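Local coordinates for ricin B lectin (Clostridium thermocellum, PDB 3VSF), which probably hydrolyses beta-1,3-galactan from its chain ends as an exo-beta-1,3-galactanase, joining a family 43 glycosidase domain to a galactose-binding beta-trefoil module, at residues 328-331 and 335-338. Sequence-based numbering, arbitrary orientation.
Sequences LNFI and TLEL
The last two strands of a four-stranded antiparallel sheet in the family 43 glycosidase domain form a beta hairpin, and Asn329 and Glu337 are its hydrogen-bonded pair. Asn329 N donates to Glu337 O at 2.9 Å, and Glu337 N returns a bond to Asn329 O at 2.8 Å. On the same face of the sheet their side chains run side by side. The Asn329 amide can donate to a carboxylate, and a weak bond joins Asn329 ND2 to Glu337 OE1 at 3.4 Å, with amide and carboxylate planes nearly perpendicular (86°). The stronger partner of this buried carboxylate is Arg419, whose salt bridge to Glu337 OE2 would offset the negative charge; Ile331 crosses the glutamate chain at about a right angle, laying its aliphatic CD1 near Glu337 CB (3.4 Å).

On the opposite face Phe330 and Leu336 make an apolar contact. Leu336 suits it because its branched end spreads against the ring: Leu336 CG lies 3.6 Å from Phe330 CE1. Phe330 places CG beside its backbone N, anti to the carbonyl carbon (chi1 -71°), which brings the ring alongside Leu336. Tyr247 and Tyr303 meet the phenylalanine edge-to-face. Such a hairpin, ending an antiparallel four-stranded blade, is typical of the five-bladed beta-propeller of family 43.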
loop_
_atom_site.group_PDB
_atom_site.type_symbol
_atom_site.label_atom_id
_atom_site.label_comp_id
_atom_site.label_asym_id
_atom_site.label_seq_id
_atom_site.Cartn_x
_atom_site.Cartn_y
_atom_site.Cartn_z
ATOM N N LEU A 328 4.588 -2.902 -2.729
ATOM C CA LEU A 328 4.014 -2.551 -4.021
ATOM C C LEU A 328 4.747 -3.307 -5.123
ATOM O O LEU A 328 5.889 -2.986 -5.453
ATOM C CB LEU A 328 4.104 -1.044 -4.264
ATOM C CG LEU A 328 3.531 -0.539 -5.589
ATOM C CD1 LEU A 328 2.043 -0.841 -5.681
ATOM C CD2 LEU A 328 3.789 0.951 -5.759
ATOM N N ASN A 329 4.087 -4.312 -5.690
ATOM C CA ASN A 329 4.713 -5.173 -6.686
ATOM C C ASN A 329 4.423 -4.745 -8.121
ATOM O O ASN A 329 3.325 -4.288 -8.435
ATOM C CB ASN A 329 4.290 -6.627 -6.469
ATOM C CG ASN A 329 4.681 -7.149 -5.098
ATOM O OD1 ASN A 329 5.744 -6.816 -4.574
ATOM N ND2 ASN A 329 3.818 -7.970 -4.509
ATOM N N PHE A 330 5.419 -4.899 -8.987
ATOM C CA PHE A 330 5.280 -4.540 -10.393
ATOM C C PHE A 330 5.276 -5.773 -11.294
ATOM O O PHE A 330 6.335 -6.275 -11.670
ATOM C CB PHE A 330 6.410 -3.597 -10.819
ATOM C CG PHE A 330 6.302 -2.214 -10.241
ATOM C CD1 PHE A 330 5.784 -1.172 -10.996
ATOM C CD2 PHE A 330 6.722 -1.951 -8.947
ATOM C CE1 PHE A 330 5.686 0.104 -10.470
ATOM C CE2 PHE A 330 6.625 -0.678 -8.417
ATOM C CZ PHE A 330 6.107 0.350 -9.179
ATOM N N ILE A 331 4.086 -6.261 -11.632
ATOM C CA ILE A 331 3.957 -7.355 -12.588
ATOM C C ILE A 331 4.591 -6.944 -13.909
ATOM O O ILE A 331 5.372 -7.690 -14.501
ATOM C CB ILE A 331 2.483 -7.727 -12.843
ATOM C CG1 ILE A 331 1.963 -8.661 -11.749
ATOM C CG2 ILE A 331 2.331 -8.397 -14.197
ATOM C CD1 ILE A 331 1.932 -8.043 -10.378
ATOM N N THR A 335 1.502 -2.763 -15.262
ATOM C CA THR A 335 0.651 -3.528 -14.354
ATOM C C THR A 335 1.215 -3.561 -12.938
ATOM O O THR A 335 2.298 -4.095 -12.702
ATOM C CB THR A 335 0.449 -4.970 -14.855
ATOM O OG1 THR A 335 -0.086 -4.948 -16.183
ATOM C CG2 THR A 335 -0.506 -5.720 -13.939
ATOM N N LEU A 336 0.470 -2.987 -11.998
ATOM C CA LEU A 336 0.897 -2.940 -10.603
ATOM C C LEU A 336 -0.002 -3.787 -9.710
ATOM O O LEU A 336 -1.173 -4.005 -10.017
ATOM C CB LEU A 336 0.936 -1.496 -10.092
ATOM C CG LEU A 336 2.150 -0.642 -10.472
ATOM C CD1 LEU A 336 2.293 -0.516 -11.980
ATOM C CD2 LEU A 336 2.054 0.733 -9.825
ATOM N N GLU A 337 0.558 -4.255 -8.599
ATOM C CA GLU A 337 -0.162 -5.107 -7.662
ATOM C C GLU A 337 0.073 -4.651 -6.228
ATOM O O GLU A 337 1.199 -4.339 -5.844
ATOM C CB GLU A 337 0.284 -6.562 -7.825
ATOM C CG GLU A 337 0.043 -7.436 -6.603
ATOM C CD GLU A 337 0.707 -8.798 -6.719
ATOM O OE1 GLU A 337 1.010 -9.407 -5.670
ATOM O OE2 GLU A 337 0.922 -9.264 -7.857
ATOM N N LEU A 338 -0.995 -4.616 -5.439
ATOM C CA LEU A 338 -0.895 -4.228 -4.038
ATOM C C LEU A 338 -1.630 -5.238 -3.161
ATOM O O LEU A 338 -2.815 -5.076 -2.877
ATOM C CB LEU A 338 -1.453 -2.817 -3.831
ATOM C CG LEU A 338 -1.112 -2.092 -2.526
ATOM C CD1 LEU A 338 -2.060 -2.483 -1.402
ATOM C CD2 LEU A 338 0.338 -2.338 -2.129
#